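Local coordinates for L-ornithine N(5)-monooxygenase (Pseudomonas aeruginosa, PDB 3S5W), which catalyses the FAD- and NADPH-dependent hydroxylation of L-ornithine to N(5)-hydroxyornithine, the first step in making the hydroxamate groups of the siderophore pyoverdin, at residues Gln50-Ala55 with Ser442-Leu447; Tyr70-Asn75 with Pro124-Phe129; Tyr400-Asp405 with Val410-Gln415. All coordinates share one frame; numbering follows the deposited sequence.

Interaction 1. Residues Gln50-Ala55 with Ser442-Leu447; sequences QERAQA and SLYQHL. With PO4 (phosphate ion), chain G.
With CG of R52 anti to its carbonyl carbon (chi1 -69°) and the chain straight from CG to NE, the methylenes of R52 run along the ring of Y444, whose own chi1 of -89° carries it across from the other helix. The contact joins two helices of the FAD-binding domain: 40-56, which follows the first strand of the dinucleotide-binding fold, and the C-terminal helix 432-447. CB of R52 lies 3.6 Å from CE2 of Y444, in an oblique approach, and CD of R52 is 3.7 Å from CD2 of the same ring. The arginine chain and the tyrosine run antiparallel to one another, guanidinium and ring planes 42° apart. The polar ends find partners beyond the pair: R52 bonds through NE to S440, through NH2 to the carbonyl of E437 and through NH1 to Q56, which ties it to both helices, while Y444 OH bonds to the carbonyl of G57. OH of Y444 also rests 3.8 Å from CA of A53. At the far side of the helix H446 faces a phosphate ion, probably a component of the crystallisation solution, and ND1 of H446 gives a nearly straight 2.7 Å bond to phosphate O1.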
loop_
_atom_site.group_PDB
_atom_site.type_symbol
_atom_site.label_atom_id
_atom_site.label_comp_id
_atom_site.label_asym_id
_atom_site.label_seq_id
_atom_site.Cartn_x
_atom_site.Cartn_y
_atom_site.Cartn_z
ATOM N N GLN A 50 -22.060 -1.964 -7.290
ATOM C CA GLN A 50 -23.227 -1.066 -7.318
ATOM C C GLN A 50 -23.683 -0.688 -8.745
ATOM O O GLN A 50 -24.902 -0.593 -9.001
ATOM C CB GLN A 50 -23.008 0.184 -6.447
ATOM C CG GLN A 50 -24.112 1.232 -6.581
ATOM C CD GLN A 50 -23.920 2.424 -5.669
ATOM O OE1 GLN A 50 -24.533 2.507 -4.602
ATOM N NE2 GLN A 50 -23.064 3.353 -6.075
ATOM N N GLU A 51 -22.722 -0.482 -9.667
ATOM C CA GLU A 51 -23.049 -0.218 -11.089
ATOM C C GLU A 51 -23.737 -1.379 -11.784
ATOM O O GLU A 51 -24.569 -1.165 -12.659
ATOM C CB GLU A 51 -21.804 0.168 -11.920
ATOM C CG GLU A 51 -21.106 1.437 -11.408
ATOM C CD GLU A 51 -19.908 1.917 -12.280
ATOM O OE1 GLU A 51 -19.479 1.188 -13.212
ATOM O OE2 GLU A 51 -19.408 3.043 -12.011
ATOM N N ARG A 52 -23.370 -2.598 -11.405
ATOM C CA ARG A 52 -23.926 -3.804 -12.000
ATOM C C ARG A 52 -25.294 -4.204 -11.427
ATOM O O ARG A 52 -26.027 -4.960 -12.070
ATOM C CB ARG A 52 -22.951 -4.963 -11.833
ATOM C CG ARG A 52 -21.676 -4.857 -12.643
ATOM C CD ARG A 52 -20.801 -6.075 -12.451
ATOM N NE ARG A 52 -19.597 -6.060 -13.298
ATOM C CZ ARG A 52 -19.537 -6.444 -14.574
ATOM N NH1 ARG A 52 -20.617 -6.889 -15.196
ATOM N NH2 ARG A 52 -18.381 -6.397 -15.237
ATOM N N ALA A 53 -25.623 -3.680 -10.243
ATOM C CA ALA A 53 -26.788 -4.087 -9.457
ATOM C C ALA A 53 -28.126 -3.932 -10.185
ATOM O O ALA A 53 -28.934 -4.863 -10.166
ATOM C CB ALA A 53 -26.818 -3.366 -8.102
ATOM N N GLN A 54 -28.361 -2.792 -10.839
ATOM C CA GLN A 54 -29.636 -2.607 -11.560
ATOM C C GLN A 54 -29.858 -3.669 -12.641
ATOM O O GLN A 54 -30.892 -4.341 -12.644
ATOM C CB GLN A 54 -29.798 -1.194 -12.121
ATOM C CG GLN A 54 -31.230 -0.651 -11.897
ATOM C CD GLN A 54 -31.720 0.264 -13.007
ATOM O OE1 GLN A 54 -30.999 0.547 -13.972
ATOM N NE2 GLN A 54 -32.958 0.737 -12.874
ATOM N N ALA A 55 -28.872 -3.871 -13.511
ATOM C CA ALA A 55 -29.019 -4.831 -14.597
ATOM C C ALA A 55 -28.900 -6.297 -14.176
ATOM O O ALA A 55 -29.502 -7.155 -14.813
ATOM C CB ALA A 55 -28.057 -4.524 -15.726
ATOM N N SER A 442 -16.617 -11.259 -13.014
ATOM C CA SER A 442 -16.333 -12.651 -12.720
ATOM C C SER A 442 -17.236 -13.163 -11.572
ATOM O O SER A 442 -17.764 -14.275 -11.641
ATOM C CB SER A 442 -14.871 -12.806 -12.348
ATOM O OG SER A 442 -14.577 -14.124 -11.916
ATOM N N LEU A 443 -17.383 -12.356 -10.522
ATOM C CA LEU A 443 -18.179 -12.730 -9.353
ATOM C C LEU A 443 -19.628 -12.994 -9.725
ATOM O O LEU A 443 -20.179 -14.030 -9.318
ATOM C CB LEU A 443 -18.093 -11.670 -8.254
ATOM C CG LEU A 443 -18.921 -11.896 -6.984
ATOM C CD1 LEU A 443 -18.495 -13.183 -6.273
ATOM C CD2 LEU A 443 -18.802 -10.721 -6.038
ATOM N N TYR A 444 -20.236 -12.075 -10.488
ATOM C CA TYR A 444 -21.613 -12.279 -10.972
ATOM C C TYR A 444 -21.715 -13.535 -11.828
ATOM O O TYR A 444 -22.672 -14.292 -11.684
ATOM C CB TYR A 444 -22.150 -11.078 -11.755
ATOM C CG TYR A 444 -22.831 -10.029 -10.909
ATOM C CD1 TYR A 444 -24.173 -10.171 -10.525
ATOM C CD2 TYR A 444 -22.145 -8.894 -10.499
ATOM C CE1 TYR A 444 -24.804 -9.203 -9.760
ATOM C CE2 TYR A 444 -22.756 -7.924 -9.727
ATOM C CZ TYR A 444 -24.087 -8.074 -9.359
ATOM O OH TYR A 444 -24.684 -7.098 -8.601
ATOM N N GLN A 445 -20.738 -13.754 -12.702
ATOM C CA GLN A 445 -20.693 -14.958 -13.531
ATOM C C GLN A 445 -20.626 -16.226 -12.668
ATOM O O GLN A 445 -21.318 -17.208 -12.954
ATOM C CB GLN A 445 -19.525 -14.885 -14.530
ATOM C CG GLN A 445 -19.380 -16.075 -15.508
ATOM C CD GLN A 445 -20.640 -16.347 -16.359
ATOM O OE1 GLN A 445 -21.309 -15.421 -16.835
ATOM N NE2 GLN A 445 -20.960 -17.626 -16.541
ATOM N N HIS A 446 -19.811 -16.201 -11.614
ATOM C CA HIS A 446 -19.716 -17.332 -10.699
ATOM C C HIS A 446 -21.008 -17.573 -9.899
ATOM O O HIS A 446 -21.427 -18.721 -9.734
ATOM C CB HIS A 446 -18.534 -17.180 -9.743
ATOM C CG HIS A 446 -18.565 -18.145 -8.597
ATOM N ND1 HIS A 446 -18.123 -19.445 -8.708
ATOM C CD2 HIS A 446 -19.007 -18.007 -7.322
ATOM C CE1 HIS A 446 -18.283 -20.064 -7.552
ATOM N NE2 HIS A 446 -18.818 -19.215 -6.694
ATOM N N LEU A 447 -21.612 -16.500 -9.399
ATOM C CA LEU A 447 -22.824 -16.585 -8.579
ATOM C C LEU A 447 -24.125 -16.834 -9.369
ATOM O O LEU A 447 -25.138 -17.201 -8.772
ATOM C CB LEU A 447 -22.963 -15.350 -7.683
ATOM C CG LEU A 447 -21.908 -15.131 -6.583
ATOM C CD1 LEU A 447 -22.127 -13.795 -5.884
ATOM C CD2 LEU A 447 -21.900 -16.263 -5.560
HETATM P P PO4 G . -17.002 -21.936 -10.965
HETATM O O1 PO4 G . -17.221 -20.436 -11.076
HETATM O O2 PO4 G . -16.905 -22.325 -9.501
HETATM O O3 PO4 G . -18.164 -22.643 -11.619
HETATM O O4 PO4 G . -15.728 -22.342 -11.677
#

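Interaction 2. Residues Tyr70-Asn75 with Pro124-Phe129; sequences YRWHGN and PCRMEF. With FAD (flavin-adenine dinucleotide), chain C.
W72 reaches from segment 70-75 to R126 and F129 of helix 126-137, its CG anti to the backbone N (chi1 180°), which carries the indole from CB in between the flavin cofactor and the helix. CD1 of W72 passes 3.5 Å from O4' of FAD, and NE1 donates to that ribityl oxygen at 2.8 Å. CZ2 lies near O3' of FAD. Farther round the six-membered ring, CE3 has the carbonyl oxygen of R126 at its edge, and at the far end CZ3 of W72 meets CD2 of F129 at 3.7 Å and CG of R126 at 3.8 Å. CD2 of F129 sits over one indole face, toward the rim; the two rings are oblique, their planes 58° apart. The opposite indole face carries CD2 of H73 and a water.

This is the FAD site of a class B flavin-dependent N-hydroxylating monooxygenase, and both segments take part in it. H73 lays its ring over the dimethylbenzene end of the flavin, with methyl C8M above the ring centre, while its NE2 shares O4' with W72, at 3.2 Å. R126, bent at chi3 (-76°), runs crosswise to W72 and sets one guanidinium face against the C6 and C7M edge of the flavin, C7M of FAD 3.8 Å from NH1 of R126. Its NH2 forms a salt bridge with E241, and NH1 bonds to T76 OG1 and to the water. That water, accepting from NH1 of R126 at 2.7 Å, donates to the carbonyl oxygen of W72, a bridge between loop and helix. The helix also reaches back to the loop through N130, whose OD1 accepts from the backbone N of W72. Behind the indole contact, F129 packs against L429, another residue of the FAD site.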
loop_
_atom_site.group_PDB
_atom_site.type_symbol
_atom_site.label_atom_id
_atom_site.label_comp_id
_atom_site.label_asym_id
_atom_site.label_seq_id
_atom_site.Cartn_x
_atom_site.Cartn_y
_atom_site.Cartn_z
ATOM N N TYR A 70 -11.394 4.951 9.492
ATOM C CA TYR A 70 -10.585 4.687 8.279
ATOM C C TYR A 70 -9.702 5.863 7.838
ATOM O O TYR A 70 -10.180 6.984 7.655
ATOM C CB TYR A 70 -11.462 4.243 7.099
ATOM C CG TYR A 70 -10.600 4.049 5.867
ATOM C CD1 TYR A 70 -10.471 5.068 4.917
ATOM C CD2 TYR A 70 -9.835 2.878 5.700
ATOM C CE1 TYR A 70 -9.641 4.915 3.813
ATOM C CE2 TYR A 70 -9.012 2.706 4.581
ATOM C CZ TYR A 70 -8.904 3.740 3.658
ATOM O OH TYR A 70 -8.069 3.572 2.588
ATOM N N ARG A 71 -8.411 5.588 7.665
ATOM C CA ARG A 71 -7.503 6.515 6.994
ATOM C C ARG A 71 -6.657 5.725 5.995
ATOM O O ARG A 71 -6.367 4.549 6.203
ATOM C CB ARG A 71 -6.603 7.249 7.990
ATOM C CG ARG A 71 -7.344 8.194 8.964
ATOM C CD ARG A 71 -6.362 9.035 9.789
ATOM N NE ARG A 71 -5.598 8.191 10.712
ATOM C CZ ARG A 71 -4.382 8.480 11.182
ATOM N NH1 ARG A 71 -3.758 9.595 10.827
ATOM N NH2 ARG A 71 -3.783 7.646 12.001
ATOM N N TRP A 72 -6.298 6.383 4.898
ATOM C CA TRP A 72 -5.482 5.769 3.844
ATOM C C TRP A 72 -4.021 5.986 4.239
ATOM O O TRP A 72 -3.488 7.080 4.039
ATOM C CB TRP A 72 -5.827 6.426 2.505
ATOM C CG TRP A 72 -5.047 5.896 1.304
ATOM C CD1 TRP A 72 -4.933 4.592 0.899
ATOM C CD2 TRP A 72 -4.318 6.685 0.342
ATOM N NE1 TRP A 72 -4.141 4.516 -0.245
ATOM C CE2 TRP A 72 -3.758 5.786 -0.602
ATOM C CE3 TRP A 72 -4.066 8.060 0.207
ATOM C CZ2 TRP A 72 -2.973 6.220 -1.679
ATOM C CZ3 TRP A 72 -3.267 8.495 -0.855
ATOM C CH2 TRP A 72 -2.743 7.583 -1.792
ATOM N N HIS A 73 -3.397 4.955 4.830
ATOM C CA HIS A 73 -2.019 5.022 5.365
ATOM C C HIS A 73 -1.844 6.251 6.229
ATOM O O HIS A 73 -0.942 7.096 5.996
ATOM C CB HIS A 73 -0.972 4.987 4.213
ATOM C CG HIS A 73 -1.255 3.918 3.215
ATOM N ND1 HIS A 73 -1.166 2.581 3.530
ATOM C CD2 HIS A 73 -1.673 3.976 1.930
ATOM C CE1 HIS A 73 -1.522 1.859 2.483
ATOM N NE2 HIS A 73 -1.839 2.681 1.500
ATOM N N GLY A 74 -2.724 6.372 7.228
ATOM C CA GLY A 74 -2.904 7.659 7.894
ATOM C C GLY A 74 -1.676 8.112 8.638
ATOM O O GLY A 74 -1.429 9.315 8.755
ATOM N N ASN A 75 -0.882 7.156 9.133
ATOM C CA ASN A 75 0.342 7.532 9.857
ATOM C C ASN A 75 1.521 7.963 8.951
ATOM O O ASN A 75 2.598 8.316 9.443
ATOM C CB ASN A 75 0.733 6.478 10.910
ATOM C CG ASN A 75 -0.243 6.466 12.096
ATOM O OD1 ASN A 75 -0.760 7.515 12.475
ATOM N ND2 ASN A 75 -0.503 5.302 12.661
ATOM N N PRO A 124 -2.853 15.910 -6.274
ATOM C CA PRO A 124 -3.273 16.427 -4.966
ATOM C C PRO A 124 -2.390 15.875 -3.851
ATOM O O PRO A 124 -1.694 14.877 -4.051
ATOM C CB PRO A 124 -4.709 15.892 -4.814
ATOM C CG PRO A 124 -4.760 14.705 -5.656
ATOM C CD PRO A 124 -3.852 14.979 -6.837
ATOM N N CYS A 125 -2.405 16.519 -2.697
ATOM C CA CYS A 125 -1.718 16.001 -1.526
ATOM C C CYS A 125 -2.392 14.669 -1.130
ATOM O O CYS A 125 -3.603 14.479 -1.375
ATOM C CB CYS A 125 -1.802 17.014 -0.387
ATOM S SG CYS A 125 -0.854 18.522 -0.783
ATOM N N ARG A 126 -1.620 13.753 -0.549
ATOM C CA ARG A 126 -2.215 12.488 -0.083
ATOM C C ARG A 126 -3.301 12.709 0.999
ATOM O O ARG A 126 -4.241 11.908 1.117
ATOM C CB ARG A 126 -1.137 11.489 0.362
ATOM C CG ARG A 126 -0.377 10.916 -0.834
ATOM C CD ARG A 126 0.361 9.610 -0.457
ATOM N NE ARG A 126 1.564 9.895 0.316
ATOM C CZ ARG A 126 1.805 9.501 1.572
ATOM N NH1 ARG A 126 0.922 8.786 2.248
ATOM N NH2 ARG A 126 2.958 9.824 2.150
ATOM N N MET A 127 -3.196 13.796 1.760
ATOM C CA MET A 127 -4.239 14.116 2.755
ATOM C C MET A 127 -5.566 14.404 2.043
ATOM O O MET A 127 -6.624 14.045 2.537
ATOM C CB MET A 127 -3.877 15.330 3.643
ATOM C CG MET A 127 -2.666 15.148 4.564
ATOM S SD MET A 127 -2.406 16.549 5.746
ATOM C CE MET A 127 -3.220 15.897 7.222
ATOM N N GLU A 128 -5.514 15.061 0.889
ATOM C CA GLU A 128 -6.769 15.298 0.128
ATOM C C GLU A 128 -7.277 13.998 -0.482
ATOM O O GLU A 128 -8.469 13.745 -0.509
ATOM C CB GLU A 128 -6.596 16.369 -0.946
ATOM C CG GLU A 128 -7.947 16.747 -1.631
ATOM C CD GLU A 128 -7.829 17.906 -2.629
ATOM O OE1 GLU A 128 -6.726 18.158 -3.156
ATOM O OE2 GLU A 128 -8.849 18.573 -2.889
ATOM N N PHE A 129 -6.373 13.151 -0.977
ATOM C CA PHE A 129 -6.864 11.897 -1.533
ATOM C C PHE A 129 -7.470 11.009 -0.424
ATOM O O PHE A 129 -8.401 10.278 -0.680
ATOM C CB PHE A 129 -5.768 11.155 -2.270
ATOM C CG PHE A 129 -6.294 10.142 -3.241
ATOM C CD1 PHE A 129 -6.803 10.549 -4.467
ATOM C CD2 PHE A 129 -6.271 8.797 -2.939
ATOM C CE1 PHE A 129 -7.289 9.610 -5.398
ATOM C CE2 PHE A 129 -6.764 7.848 -3.864
ATOM C CZ PHE A 129 -7.263 8.263 -5.087
HETATM P PA FAD C . -4.714 -0.822 1.387
HETATM O O1A FAD C . -3.427 -1.127 2.056
HETATM O O2A FAD C . -4.928 0.655 1.015
HETATM O O5B FAD C . -5.950 -1.272 2.342
HETATM C C5B FAD C . -5.897 -2.517 2.997
HETATM C C4B FAD C . -6.947 -2.418 4.090
HETATM O O4B FAD C . -7.038 -3.678 4.698
HETATM C C3B FAD C . -6.507 -1.442 5.177
HETATM O O3B FAD C . -7.476 -0.423 5.327
HETATM C C2B FAD C . -6.374 -2.304 6.438
HETATM O O2B FAD C . -6.922 -1.670 7.589
HETATM C C1B FAD C . -7.218 -3.494 6.094
HETATM N N9A FAD C . -6.802 -4.761 6.686
HETATM C C8A FAD C . -5.544 -5.355 6.656
HETATM N N7A FAD C . -5.649 -6.571 7.270
HETATM C C5A FAD C . -6.944 -6.745 7.650
HETATM C C6A FAD C . -7.597 -7.788 8.304
HETATM N N6A FAD C . -6.995 -8.978 8.462
HETATM N N1A FAD C . -8.959 -7.653 8.565
HETATM C C2A FAD C . -9.679 -6.539 8.184
HETATM N N3A FAD C . -9.031 -5.497 7.529
HETATM C C4A FAD C . -7.684 -5.612 7.275
HETATM N N1 FAD C . -0.377 4.074 -4.865
HETATM C C2 FAD C . -0.576 4.993 -5.888
HETATM O O2 FAD C . -1.056 4.637 -6.951
HETATM N N3 FAD C . -0.234 6.319 -5.719
HETATM C C4 FAD C . 0.296 6.774 -4.538
HETATM O O4 FAD C . 0.546 7.986 -4.416
HETATM C C4X FAD C . 0.517 5.847 -3.501
HETATM N N5 FAD C . 1.071 6.270 -2.301
HETATM C C5X FAD C . 1.299 5.355 -1.287
HETATM C C6 FAD C . 1.860 5.796 -0.079
HETATM C C7 FAD C . 2.101 4.903 0.957
HETATM C C7M FAD C . 2.716 5.449 2.221
HETATM C C8 FAD C . 1.806 3.557 0.775
HETATM C C8M FAD C . 2.037 2.537 1.851
HETATM C C9 FAD C . 1.248 3.108 -0.418
HETATM C C9A FAD C . 0.968 4.002 -1.460
HETATM N N10 FAD C . 0.410 3.569 -2.669
HETATM C C10 FAD C . 0.205 4.493 -3.688
HETATM C "C1'" FAD C . 0.092 2.130 -2.935
HETATM C "C2'" FAD C . -1.141 1.597 -2.177
HETATM O "O2'" FAD C . -0.880 0.196 -2.047
HETATM C "C3'" FAD C . -2.395 1.828 -3.007
HETATM O "O3'" FAD C . -2.590 3.224 -3.310
HETATM C "C4'" FAD C . -3.668 1.345 -2.268
HETATM O "O4'" FAD C . -3.665 1.861 -0.942
HETATM C "C5'" FAD C . -3.888 -0.190 -2.294
HETATM O "O5'" FAD C . -5.230 -0.424 -1.913
HETATM P P FAD C . -5.713 -1.773 -1.161
HETATM O O1P FAD C . -7.158 -1.527 -0.800
HETATM O O2P FAD C . -5.396 -2.923 -2.078
HETATM O O3P FAD C . -4.796 -1.820 0.144
HETATM O O HOH W 1 -1.597 7.728 2.009
#

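Interaction 3. Residues Tyr400-Asp405 with Val410-Gln415; sequences YRLQTD and VAIYAQ. With PO4 (phosphate ion), chain G.
Backbone bonds come first between Y400-L402 and strand 411-414: A414 N donates to the carbonyl oxygen of Y400 at 3.1 Å, and L402 N to that of I412 at 2.9 Å. The same two carbonyls receive CA-H...O contacts, from Y413 and R401 respectively. R401 and Y413 form a single antiparallel bridge, a non-hydrogen-bonded pair.

Water extends this pairing, accepting from I412 N and R401 NE and donating to the carbonyl oxygen of L402.

The strand runs parallel to 183-186, at an end of the mixed sheet of the FAD-binding domain, and Y400-L402 lie along its other side.

Side-chain packing splits between two sides. On one, L402 sets CD1 4.1 Å from CG2 of I412, and its CD2 near CB of A414. On the other, the extended R401 chain crosses the Y413 ring, CG over one face toward the rim and CB 3.8 Å from CE2; the guanidinium and ring planes differ by 45°. The Y413 hydroxyl bonds to S442 of helix 432-447. CB of A411 presses on one face of the R401 guanidinium, 3.5 Å from NE.

The polar contacts of R401 lie at its tip. CG anti to the backbone N (chi1 -171°), followed by an extended chain, carries the group out to the phosphate ion that H446 also binds. There NH1 of R401 donates to phosphate O1 at 2.8 Å and NH2 to O2 at 2.9 Å, both bonds nearly straight. V410 O, buried close to NH2, has no hydrogen-bond partner in the model.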
loop_
_atom_site.group_PDB
_atom_site.type_symbol
_atom_site.label_atom_id
_atom_site.label_comp_id
_atom_site.label_asym_id
_atom_site.label_seq_id
_atom_site.Cartn_x
_atom_site.Cartn_y
_atom_site.Cartn_z
ATOM N N TYR A 400 -8.300 -12.612 -11.307
ATOM C CA TYR A 400 -7.844 -12.457 -9.918
ATOM C C TYR A 400 -8.389 -13.552 -8.971
ATOM O O TYR A 400 -8.264 -13.443 -7.770
ATOM C CB TYR A 400 -8.124 -11.044 -9.363
ATOM C CG TYR A 400 -7.470 -9.979 -10.210
ATOM C CD1 TYR A 400 -6.125 -9.629 -9.996
ATOM C CD2 TYR A 400 -8.182 -9.340 -11.239
ATOM C CE1 TYR A 400 -5.482 -8.644 -10.792
ATOM C CE2 TYR A 400 -7.553 -8.349 -12.042
ATOM C CZ TYR A 400 -6.193 -8.018 -11.793
ATOM O OH TYR A 400 -5.552 -7.059 -12.555
ATOM N N ARG A 401 -8.930 -14.614 -9.555
ATOM C CA ARG A 401 -9.474 -15.729 -8.783
ATOM C C ARG A 401 -8.388 -16.770 -8.529
ATOM O O ARG A 401 -7.680 -17.182 -9.465
ATOM C CB ARG A 401 -10.646 -16.345 -9.551
ATOM C CG ARG A 401 -11.393 -17.350 -8.721
ATOM C CD ARG A 401 -12.684 -17.654 -9.363
ATOM N NE ARG A 401 -13.253 -18.849 -8.769
ATOM C CZ ARG A 401 -14.334 -19.450 -9.240
ATOM N NH1 ARG A 401 -14.948 -18.953 -10.316
ATOM N NH2 ARG A 401 -14.804 -20.538 -8.628
ATOM N N LEU A 402 -8.235 -17.146 -7.253
ATOM C CA LEU A 402 -7.313 -18.193 -6.809
ATOM C C LEU A 402 -7.798 -19.527 -7.358
ATOM O O LEU A 402 -8.967 -19.863 -7.202
ATOM C CB LEU A 402 -7.259 -18.282 -5.266
ATOM C CG LEU A 402 -6.830 -17.071 -4.429
ATOM C CD1 LEU A 402 -6.301 -17.483 -3.048
ATOM C CD2 LEU A 402 -5.772 -16.284 -5.170
ATOM N N GLN A 403 -6.910 -20.263 -8.016
ATOM C CA GLN A 403 -7.286 -21.574 -8.539
ATOM C C GLN A 403 -7.359 -22.577 -7.390
ATOM O O GLN A 403 -6.427 -22.700 -6.589
ATOM C CB GLN A 403 -6.367 -22.059 -9.690
ATOM C CG GLN A 403 -6.780 -23.429 -10.357
ATOM C CD GLN A 403 -8.288 -23.557 -10.772
ATOM O OE1 GLN A 403 -9.210 -23.141 -10.049
ATOM N NE2 GLN A 403 -8.522 -24.174 -11.932
ATOM N N THR A 404 -8.502 -23.248 -7.306
ATOM C CA THR A 404 -8.748 -24.297 -6.314
ATOM C C THR A 404 -9.046 -25.626 -7.030
ATOM O O THR A 404 -9.431 -25.623 -8.201
ATOM C CB THR A 404 -9.948 -23.939 -5.406
ATOM O OG1 THR A 404 -11.167 -24.063 -6.138
ATOM C CG2 THR A 404 -9.853 -22.512 -4.857
ATOM N N ASP A 405 -8.895 -26.754 -6.332
ATOM C CA ASP A 405 -9.341 -28.039 -6.900
ATOM C C ASP A 405 -10.881 -28.084 -6.971
ATOM O O ASP A 405 -11.554 -27.181 -6.448
ATOM C CB ASP A 405 -8.713 -29.254 -6.171
ATOM C CG ASP A 405 -9.222 -29.434 -4.734
ATOM O OD1 ASP A 405 -8.396 -29.363 -3.799
ATOM O OD2 ASP A 405 -10.434 -29.669 -4.539
ATOM N N VAL A 410 -16.620 -22.504 -3.919
ATOM C CA VAL A 410 -16.668 -21.071 -3.633
ATOM C C VAL A 410 -15.580 -20.369 -4.446
ATOM O O VAL A 410 -14.582 -20.992 -4.822
ATOM C CB VAL A 410 -16.465 -20.771 -2.134
ATOM C CG1 VAL A 410 -17.625 -21.315 -1.322
ATOM C CG2 VAL A 410 -15.155 -21.344 -1.643
ATOM N N ALA A 411 -15.787 -19.080 -4.701
ATOM C CA ALA A 411 -14.815 -18.259 -5.435
ATOM C C ALA A 411 -14.063 -17.391 -4.429
ATOM O O ALA A 411 -14.687 -16.747 -3.579
ATOM C CB ALA A 411 -15.537 -17.401 -6.483
ATOM N N ILE A 412 -12.731 -17.410 -4.504
ATOM C CA ILE A 412 -11.876 -16.549 -3.686
ATOM C C ILE A 412 -11.019 -15.664 -4.613
ATOM O O ILE A 412 -10.316 -16.172 -5.482
ATOM C CB ILE A 412 -10.953 -17.374 -2.777
ATOM C CG1 ILE A 412 -11.800 -18.373 -1.932
ATOM C CG2 ILE A 412 -10.082 -16.442 -1.900
ATOM C CD1 ILE A 412 -11.013 -19.492 -1.343
ATOM N N TYR A 413 -11.113 -14.353 -4.422
ATOM C CA TYR A 413 -10.332 -13.395 -5.222
ATOM C C TYR A 413 -9.328 -12.697 -4.303
ATOM O O TYR A 413 -9.550 -12.591 -3.094
ATOM C CB TYR A 413 -11.274 -12.368 -5.855
ATOM C CG TYR A 413 -12.304 -12.951 -6.788
ATOM C CD1 TYR A 413 -13.520 -13.453 -6.305
ATOM C CD2 TYR A 413 -12.088 -12.981 -8.162
ATOM C CE1 TYR A 413 -14.484 -13.985 -7.177
ATOM C CE2 TYR A 413 -13.053 -13.497 -9.035
ATOM C CZ TYR A 413 -14.253 -14.003 -8.523
ATOM O OH TYR A 413 -15.205 -14.529 -9.383
ATOM N N ALA A 414 -8.215 -12.224 -4.871
ATOM C CA ALA A 414 -7.242 -11.458 -4.107
ATOM C C ALA A 414 -6.808 -10.241 -4.923
ATOM O O ALA A 414 -6.644 -10.356 -6.112
ATOM C CB ALA A 414 -6.049 -12.319 -3.751
ATOM N N GLN A 415 -6.616 -9.098 -4.259
ATOM C CA GLN A 415 -6.227 -7.869 -4.949
ATOM C C GLN A 415 -4.924 -7.385 -4.353
ATOM O O GLN A 415 -4.823 -7.247 -3.128
ATOM C CB GLN A 415 -7.309 -6.794 -4.773
ATOM C CG GLN A 415 -8.626 -7.154 -5.425
ATOM C CD GLN A 415 -9.472 -5.927 -5.688
ATOM O OE1 GLN A 415 -9.117 -5.096 -6.526
ATOM N NE2 GLN A 415 -10.591 -5.794 -4.963
HETATM P P PO4 G . -17.002 -21.936 -10.965
HETATM O O1 PO4 G . -17.221 -20.436 -11.076
HETATM O O2 PO4 G . -16.905 -22.325 -9.501
HETATM O O3 PO4 G . -18.164 -22.643 -11.619
HETATM O O4 PO4 G . -15.728 -22.342 -11.677
HETATM O O HOH W 2 -11.625 -19.460 -6.228
#

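In the fold
Interactions 1 and 3 adjoin on one side of the chain, their centres about 17 Å apart, and helix 432-447 meets both: H446 packs on R401 and A411, so that H446 and R401 grip one phosphate from two segments. Interaction 1 is partly buried and far from the annotated sites, a small helix-to-helix touch of one ring and an arginine chain. Interaction 3 is buried and built mainly on backbone pairing at a sheet edge. Interaction 2, about 30 Å from either by centres, is buried nearer the middle of the chain; there aromatic rings and an arginine line one side of the cofactor. W72 and H73 bond to FAD, whereas polar groups of interactions 1 and 3 hold a crystallisation ion.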